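Local structure of Alpha/beta hydrolase (Paenibacillus sp. VTT E-133280, 6TJ2) at residues 77-82 against 97-102; 88-93 against 204-209. The protein probably hydrolyses esters such as methyl salicylate, as an extracellular bacterial alpha/beta-hydrolase related in structure and function to tobacco salicylic acid binding protein 2. One frame throughout, in Å; residues are numbered along the deposited sequence.

Contact 1. Residues 77-82 against 97-102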
ATOM      1  N   PRO A  77     -13.186  -1.749  28.589  1.00 11.03           N
ATOM      2  CA  PRO A  77     -13.512  -2.887  29.458  1.00 11.04           C
ATOM      3  C   PRO A  77     -12.456  -3.974  29.356  1.00 11.35           C
ATOM      4  O   PRO A  77     -11.915  -4.252  28.260  1.00 12.49           O
ATOM      5  CB  PRO A  77     -14.852  -3.373  28.900  1.00 11.59           C
ATOM      6  CG  PRO A  77     -14.856  -2.909  27.459  1.00 12.46           C
ATOM      7  CD  PRO A  77     -14.154  -1.582  27.509  1.00 11.58           C
ATOM      8  N   GLU A  78     -12.270  -4.666  30.456  1.00 11.81           N
ATOM      9  CA  GLU A  78     -11.590  -5.963  30.412  1.00 11.89           C
ATOM     10  C   GLU A  78     -12.652  -7.054  30.158  1.00 11.57           C
ATOM     11  O   GLU A  78     -13.877  -6.801  30.324  1.00 14.62           O
ATOM     12  CB  GLU A  78     -10.890  -6.242  31.740  1.00 11.39           C
ATOM     13  CG  GLU A  78      -9.934  -7.408  31.698  1.00 11.92           C
ATOM     14  CD  GLU A  78      -9.029  -7.251  30.499  1.00 13.30           C
ATOM     15  OE1 GLU A  78      -7.994  -6.557  30.667  1.00 13.23           O
ATOM     16  OE2 GLU A  78      -9.315  -7.863  29.450  1.00 11.90           O
ATOM     17  N   TYR A  79     -12.215  -8.201  29.662  1.00 10.90           N
ATOM     18  CA  TYR A  79     -13.160  -9.281  29.322  1.00 11.71           C
ATOM     19  C   TYR A  79     -12.662 -10.621  29.858  1.00 11.13           C
ATOM     20  O   TYR A  79     -11.552 -10.718  30.265  1.00 11.66           O
ATOM     21  CB  TYR A  79     -13.529  -9.223  27.839  1.00 11.20           C
ATOM     22  CG  TYR A  79     -12.425  -9.306  26.812  1.00 11.54           C
ATOM     23  CD1 TYR A  79     -11.720 -10.472  26.566  1.00 11.73           C
ATOM     24  CD2 TYR A  79     -12.168  -8.222  25.999  1.00 11.42           C
ATOM     25  CE1 TYR A  79     -10.786 -10.546  25.542  1.00 11.93           C
ATOM     26  CE2 TYR A  79     -11.234  -8.277  24.978  1.00 11.57           C
ATOM     27  CZ  TYR A  79     -10.542  -9.442  24.745  1.00 11.17           C
ATOM     28  OH  TYR A  79      -9.655  -9.524  23.728  1.00 12.05           O
ATOM     29  N   ALA A  80     -13.536 -11.606  29.752  1.00 11.36           N
ATOM     30  CA  ALA A  80     -13.348 -12.898  30.436  1.00 11.82           C
ATOM     31  C   ALA A  80     -12.015 -13.530  30.037  1.00 11.50           C
ATOM     32  O   ALA A  80     -11.593 -13.476  28.870  1.00 11.32           O
ATOM     33  CB  ALA A  80     -14.487 -13.820  30.159  1.00 12.92           C
ATOM     34  N   GLY A  81     -11.331 -14.091  31.034  1.00 12.42           N
ATOM     35  CA  GLY A  81     -10.077 -14.815  30.839  1.00 13.19           C
ATOM     36  C   GLY A  81      -8.898 -13.930  30.493  1.00 13.50           C
ATOM     37  O   GLY A  81      -7.820 -14.439  30.157  1.00 14.31           O
ATOM     38  N   HIS A  82      -9.079 -12.616  30.596  1.00 12.10           N
ATOM     39  CA  HIS A  82      -8.034 -11.630  30.299  1.00 12.32           C
ATOM     40  C   HIS A  82      -7.908 -10.671  31.474  1.00 13.00           C
ATOM     41  O   HIS A  82      -8.774 -10.621  32.361  1.00 13.18           O
ATOM     42  CB  HIS A  82      -8.327 -10.892  28.991  1.00 12.07           C
ATOM     43  CG  HIS A  82      -8.297 -11.794  27.807  1.00 12.93           C
ATOM     44  ND1 HIS A  82      -9.236 -12.790  27.585  1.00 11.55           N
ATOM     45  CD2 HIS A  82      -7.455 -11.815  26.771  1.00 12.62           C
ATOM     46  CE1 HIS A  82      -8.912 -13.409  26.429  1.00 11.86           C
ATOM     47  NE2 HIS A  82      -7.832 -12.832  25.912  1.00 12.36           N
ATOM     48  N   LYS A  97     -20.138 -12.407  26.332  1.00 11.50           N
ATOM     49  CA  LYS A  97     -21.100 -12.110  27.386  1.00 12.17           C
ATOM     50  C   LYS A  97     -20.482 -11.130  28.354  1.00 11.96           C
ATOM     51  O   LYS A  97     -21.202 -10.202  28.800  1.00 12.05           O
ATOM     52  CB  LYS A  97     -21.537 -13.381  28.118  1.00 13.56           C
ATOM     53  CG  LYS A  97     -22.444 -13.092  29.310  1.00 17.54           C
ATOM     54  CD  LYS A  97     -23.156 -14.313  29.829  1.00 21.25           C
ATOM     55  CE  LYS A  97     -24.413 -13.966  30.612  1.00 24.89           C
ATOM     56  NZ  LYS A  97     -24.088 -13.212  31.813  1.00 28.02           N
ATOM     57  N   SER A  98     -19.215 -11.240  28.667  1.00 11.49           N
ATOM     58  CA  SER A  98     -18.608 -10.258  29.615  1.00 12.04           C
ATOM     59  C   SER A  98     -18.664  -8.826  29.063  1.00 11.19           C
ATOM     60  O   SER A  98     -18.879  -7.861  29.803  1.00 13.46           O
ATOM     61  CB  SER A  98     -17.220 -10.670  30.036  1.00 11.47           C
ATOM     62  OG  SER A  98     -16.244 -10.569  28.989  1.00 12.88           O
ATOM     63  N   VAL A  99     -18.486  -8.650  27.765  1.00 10.79           N
ATOM     64  CA  VAL A  99     -18.539  -7.298  27.162  1.00 10.69           C
ATOM     65  C   VAL A  99     -19.975  -6.835  27.048  1.00 11.76           C
ATOM     66  O   VAL A  99     -20.283  -5.669  27.364  1.00 11.56           O
ATOM     67  CB  VAL A  99     -17.837  -7.293  25.818  1.00 10.52           C
ATOM     68  CG1 VAL A  99     -17.973  -5.908  25.165  1.00 11.03           C
ATOM     69  CG2 VAL A  99     -16.383  -7.697  25.974  1.00 11.18           C
ATOM     70  N   VAL A 100     -20.889  -7.701  26.660  1.00 11.40           N
ATOM     71  CA  VAL A 100     -22.331  -7.324  26.594  1.00 11.74           C
ATOM     72  C   VAL A 100     -22.791  -6.927  27.996  1.00 12.32           C
ATOM     73  O   VAL A 100     -23.520  -5.904  28.131  1.00 13.31           O
ATOM     74  CB  VAL A 100     -23.174  -8.477  26.030  1.00 12.43           C
ATOM     75  CG1 VAL A 100     -24.656  -8.218  26.226  1.00 13.58           C
ATOM     76  CG2 VAL A 100     -22.829  -8.719  24.562  1.00 12.72           C
ATOM     77  N   ASP A 101     -22.410  -7.677  29.015  1.00 12.21           N
ATOM     78  CA  ASP A 101     -22.848  -7.349  30.400  1.00 13.39           C
ATOM     79  C   ASP A 101     -22.266  -6.006  30.818  1.00 14.19           C
ATOM     80  O   ASP A 101     -22.944  -5.253  31.521  1.00 14.62           O
ATOM     81  CB  ASP A 101     -22.464  -8.457  31.362  1.00 15.09           C
ATOM     82  CG  ASP A 101     -23.270  -9.749  31.247  1.00 17.09           C
ATOM     83  OD1 ASP A 101     -24.348  -9.716  30.640  1.00 20.27           O
ATOM     84  OD2 ASP A 101     -22.750 -10.740  31.820  1.00 22.18           O
ATOM     85  N   TYR A 102     -21.034  -5.695  30.449  1.00 13.09           N
ATOM     86  CA  TYR A 102     -20.424  -4.383  30.811  1.00 12.51           C
ATOM     87  C   TYR A 102     -21.247  -3.274  30.171  1.00 13.34           C
ATOM     88  O   TYR A 102     -21.602  -2.254  30.847  1.00 13.16           O
ATOM     89  CB  TYR A 102     -18.963  -4.390  30.336  1.00 12.90           C
ATOM     90  CG  TYR A 102     -18.241  -3.090  30.475  1.00 13.21           C
ATOM     91  CD1 TYR A 102     -17.397  -2.859  31.549  1.00 14.26           C
ATOM     92  CD2 TYR A 102     -18.316  -2.137  29.467  1.00 13.49           C
ATOM     93  CE1 TYR A 102     -16.713  -1.661  31.666  1.00 14.32           C
ATOM     94  CE2 TYR A 102     -17.641  -0.945  29.574  1.00 13.07           C
ATOM     95  CZ  TYR A 102     -16.809  -0.715  30.663  1.00 14.26           C
ATOM     96  OH  TYR A 102     -16.072   0.455  30.769  1.00 15.99           O
TER
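The hydroxyl oxygen of Ser98 takes the backbone N-H of Ala80, Ala80 N to Ser98 OG 3.0 Å and moderately bent at 147°, and the same OG is hydrogen-bonded to the carbonyl oxygen of Ile95 one turn back. Two groups thus hold the hydroxyl between helix 92-105 and the loop that leaves strand 73-75, within the alpha/beta-hydrolase fold. With chi1 at 70°, OG sits between the N and C of its own backbone, close enough to the helix to reach Ile95 while facing the loop. Ser98 OG also lies 3.2 Å from Tyr79 CB. Tyr79 CB meets Val99 CG2 as well, at 3.7 Å, whereas the phenol leads away from 97-102 toward His51: its OH bonds to the carbonyl oxygen of His51 and its ring stacks on the ring of His51.

Beyond Tyr79 the loop makes a type II turn, with Gly81 at positive phi and His82 N returning to Tyr79 O. The turn is reinforced by His82 ND1, which donates to Ala80 O at 2.8 Å almost in the plane of the imidazole. Tyr79 CE1 lies over the centre of that ring.

One helical turn after Ser98, Tyr102 turns a face to Pro77. Pro77 CB stands 3.5 Å from the centroid of the Tyr102 ring and 1° off its normal, a CH-pi contact centred on the phenol ring.

Contact 2. Residues 88-93 against 204-209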
ATOM      1  N   ASN A  88      -7.895 -20.178  31.649  1.00 13.83           N
ATOM      2  CA  ASN A  88      -7.238 -20.736  30.449  1.00 13.60           C
ATOM      3  C   ASN A  88      -8.233 -21.446  29.528  1.00 13.26           C
ATOM      4  O   ASN A  88      -7.875 -21.654  28.373  1.00 13.47           O
ATOM      5  CB  ASN A  88      -6.083 -21.647  30.870  1.00 15.73           C
ATOM      6  CG  ASN A  88      -4.891 -20.894  31.428  1.00 20.43           C
ATOM      7  OD1 ASN A  88      -4.753 -19.692  31.191  1.00 23.19           O
ATOM      8  ND2 ASN A  88      -3.992 -21.631  32.035  1.00 24.26           N
ATOM      9  N   ASN A  89      -9.411 -21.776  30.028  1.00 13.70           N
ATOM     10  CA  ASN A  89     -10.421 -22.489  29.240  1.00 13.90           C
ATOM     11  C   ASN A  89     -11.576 -21.599  28.833  1.00 12.82           C
ATOM     12  O   ASN A  89     -12.623 -22.089  28.374  1.00 13.93           O
ATOM     13  CB  ASN A  89     -10.905 -23.738  29.993  1.00 15.87           C
ATOM     14  CG  ASN A  89      -9.821 -24.793  30.143  1.00 18.57           C
ATOM     15  OD1 ASN A  89      -8.897 -24.901  29.364  1.00 20.27           O
ATOM     16  ND2 ASN A  89     -10.050 -25.700  31.084  1.00 29.30           N
ATOM     17  N   VAL A  90     -11.382 -20.284  28.899  1.00 12.30           N
ATOM     18  CA  VAL A  90     -12.424 -19.322  28.488  1.00 11.86           C
ATOM     19  C   VAL A  90     -12.843 -19.560  27.040  1.00 10.95           C
ATOM     20  O   VAL A  90     -12.019 -19.964  26.196  1.00 11.97           O
ATOM     21  CB  VAL A  90     -11.972 -17.874  28.731  1.00 11.98           C
ATOM     22  CG1 VAL A  90     -10.938 -17.455  27.704  1.00 12.47           C
ATOM     23  CG2 VAL A  90     -13.131 -16.944  28.703  1.00 13.63           C
ATOM     24  N   THR A  91     -14.146 -19.346  26.781  1.00 11.46           N
ATOM     25  CA  THR A  91     -14.721 -19.463  25.436  1.00 11.46           C
ATOM     26  C   THR A  91     -15.053 -18.107  24.835  1.00 11.66           C
ATOM     27  O   THR A  91     -15.175 -17.104  25.537  1.00 11.14           O
ATOM     28  CB  THR A  91     -15.975 -20.329  25.430  1.00 13.35           C
ATOM     29  OG1 THR A  91     -16.985 -19.597  26.123  1.00 14.33           O
ATOM     30  CG2 THR A  91     -15.712 -21.670  26.091  1.00 13.96           C
ATOM     31  N   HIS A  92     -15.255 -18.105  23.535  1.00 10.86           N
ATOM     32  CA  HIS A  92     -15.680 -16.853  22.839  1.00 11.16           C
ATOM     33  C   HIS A  92     -17.024 -16.385  23.377  1.00 11.76           C
ATOM     34  O   HIS A  92     -17.236 -15.158  23.557  1.00 12.33           O
ATOM     35  CB  HIS A  92     -15.744 -17.074  21.300  1.00 11.33           C
ATOM     36  CG  HIS A  92     -15.506 -15.799  20.548  1.00 10.54           C
ATOM     37  ND1 HIS A  92     -16.489 -14.870  20.380  1.00 11.48           N
ATOM     38  CD2 HIS A  92     -14.400 -15.368  19.935  1.00 11.33           C
ATOM     39  CE1 HIS A  92     -16.013 -13.900  19.630  1.00 11.80           C
ATOM     40  NE2 HIS A  92     -14.703 -14.124  19.386  1.00 10.99           N
ATOM     41  N   GLU A  93     -17.934 -17.291  23.693  1.00 12.27           N
ATOM     42  CA  GLU A  93     -19.245 -16.912  24.248  1.00 12.84           C
ATOM     43  C   GLU A  93     -19.051 -16.217  25.594  1.00 12.32           C
ATOM     44  O   GLU A  93     -19.731 -15.239  25.855  1.00 12.55           O
ATOM     45  CB  GLU A  93     -20.082 -18.168  24.372  1.00 15.01           C
ATOM     46  CG  GLU A  93     -21.437 -17.926  24.975  1.00 19.64           C
ATOM     47  CD  GLU A  93     -22.295 -19.171  25.060  1.00 24.70           C
ATOM     48  OE1 GLU A  93     -22.048 -20.130  24.292  1.00 29.17           O
ATOM     49  OE2 GLU A  93     -23.284 -19.109  25.816  1.00 29.59           O
ATOM     50  N   PRO A 204       0.317 -14.524  27.976  1.00 12.96           N
ATOM     51  CA  PRO A 204      -0.150 -15.679  27.207  1.00 12.18           C
ATOM     52  C   PRO A 204      -1.640 -15.587  26.961  1.00 12.01           C
ATOM     53  O   PRO A 204      -2.394 -15.079  27.809  1.00 13.87           O
ATOM     54  CB  PRO A 204       0.169 -16.886  28.127  1.00 12.73           C
ATOM     55  CG  PRO A 204       1.329 -16.383  28.972  1.00 15.34           C
ATOM     56  CD  PRO A 204       0.991 -14.929  29.247  1.00 13.96           C
ATOM     57  N   GLU A 205      -2.072 -16.119  25.841  1.00 11.48           N
ATOM     58  CA  GLU A 205      -3.464 -16.030  25.404  1.00 10.89           C
ATOM     59  C   GLU A 205      -4.166 -17.361  25.629  1.00 10.91           C
ATOM     60  O   GLU A 205      -3.759 -18.386  25.067  1.00 11.65           O
ATOM     61  CB  GLU A 205      -3.530 -15.665  23.920  1.00 11.35           C
ATOM     62  CG  GLU A 205      -4.962 -15.408  23.440  1.00 11.89           C
ATOM     63  CD  GLU A 205      -5.573 -14.118  23.973  1.00 11.19           C
ATOM     64  OE1 GLU A 205      -4.933 -13.364  24.720  1.00 12.11           O
ATOM     65  OE2 GLU A 205      -6.782 -13.870  23.667  1.00 12.56           O
ATOM     66  N   PRO A 206      -5.324 -17.366  26.302  1.00 11.86           N
ATOM     67  CA  PRO A 206      -6.162 -18.577  26.339  1.00 12.24           C
ATOM     68  C   PRO A 206      -6.613 -18.937  24.925  1.00 12.36           C
ATOM     69  O   PRO A 206      -7.101 -18.069  24.186  1.00 11.78           O
ATOM     70  CB  PRO A 206      -7.361 -18.180  27.183  1.00 13.29           C
ATOM     71  CG  PRO A 206      -6.945 -16.968  27.959  1.00 14.70           C
ATOM     72  CD  PRO A 206      -5.902 -16.278  27.093  1.00 12.60           C
ATOM     73  N   ALA A 207      -6.420 -20.185  24.497  1.00 11.67           N
ATOM     74  CA  ALA A 207      -6.409 -20.478  23.062  1.00 13.37           C
ATOM     75  C   ALA A 207      -7.801 -20.762  22.497  1.00 12.94           C
ATOM     76  O   ALA A 207      -7.984 -20.589  21.291  1.00 14.02           O
ATOM     77  CB  ALA A 207      -5.507 -21.648  22.762  1.00 13.98           C
ATOM     78  N   THR A 208      -8.753 -21.250  23.266  1.00 12.17           N
ATOM     79  CA  THR A 208     -10.020 -21.733  22.682  1.00 12.02           C
ATOM     80  C   THR A 208     -10.690 -20.689  21.795  1.00 12.11           C
ATOM     81  O   THR A 208     -11.098 -21.012  20.681  1.00 12.44           O
ATOM     82  CB  THR A 208     -10.950 -22.309  23.735  1.00 12.58           C
ATOM     83  OG1 THR A 208     -10.271 -23.413  24.345  1.00 13.81           O
ATOM     84  CG2 THR A 208     -12.313 -22.627  23.177  1.00 14.23           C
ATOM     85  N   PRO A 209     -10.824 -19.418  22.209  1.00 11.40           N
ATOM     86  CA  PRO A 209     -11.572 -18.469  21.408  1.00 11.51           C
ATOM     87  C   PRO A 209     -10.931 -18.193  20.047  1.00 11.77           C
ATOM     88  O   PRO A 209     -11.662 -17.686  19.177  1.00 13.00           O
ATOM     89  CB  PRO A 209     -11.616 -17.205  22.281  1.00 11.32           C
ATOM     90  CG  PRO A 209     -11.457 -17.732  23.680  1.00 11.40           C
ATOM     91  CD  PRO A 209     -10.460 -18.877  23.524  1.00 12.12           C
TER
HETATM   92  O   HOH W   1      -9.326 -20.731  26.150  1.00 12.66           O
HETATM   93  O   HOH W   2     -12.073 -24.066  26.425  1.00 19.39           O
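At the start of helix 92-105 of the alpha/beta-hydrolase fold, the loop 88-91 and the first residues of the helix lie against strand 205-206, which pairs with 174-175 in a small antiparallel sheet, and against the weakly bonded helix 208-211. Prolines provide much of the apolar surface. CB of Pro206 meets CG1 of Val90 at 3.7 Å, the branch that chi1 of 74° places between the valine's backbone N and C. Val90 CG1 is also 4.1 Å from Pro209 CG, a looser contact. The Pro209 ring packs against the backbone of 90-91: Pro209 CD comes within 3.3 Å of Val90 O, and its CG is near the carbonyl carbon of Thr91.

Polar backbone groups are joined through water. Water 1 accepts the N-H of Thr208, 3.0 Å from Thr208 N, and lies 2.8 Å from both Asn88 O and Val90 O, which may share its protons with other acceptors. Water 2 donates to Asn89 O and to OG1 of Thr208, each at 2.8 Å, and that hydroxyl is also bonded to OD1 of Asn173.

The imidazole of His92 turns its edge to Pro209, with His92 CD2 3.7 Å from Pro209 O and near the ring plane. Its NE2 is hydrogen-bonded to OG of Ser121, while the backbone N of His92 is bonded to OE1 of Glu212. Thr91 occupies the N-cap of the helix.

Pro206 and Pro209 have no N-H to offer, the backbones of Glu205 and Ala207 bond to Ile175 and Asn173, and Thr208 N goes to water 1. This is consistent with segments bridged by water: water 2 firmly links Asn89 O to the Thr208 hydroxyl, and water 1 holds the Thr208 amide within bonding distance of the carbonyls of Asn88 and Val90.

Overall arrangement
From the N terminus, the chain leaves strand 73-75 through 77-82, passes 88-93 and enters helix 92-105, where 97-102 packs against 77-82: contact 1 closes this short loop. Contact 2 closes a far longer one, 110 residues between its segments, by bringing 204-209 to the start of the same helix. The segments alternate in sequence, so the two closures cross rather than nest. Their centres are 12 Å apart, and they touch directly: NE2 of His82 is hydrogen-bonded to OE2 of Glu205, and CB of Ala80 packs on CG2 of Val90. Together they join the loop after the outermost strand 73-75 of the chain's parallel sheet, helix 92-105, and strand 205-206 with the start of helix 208-211.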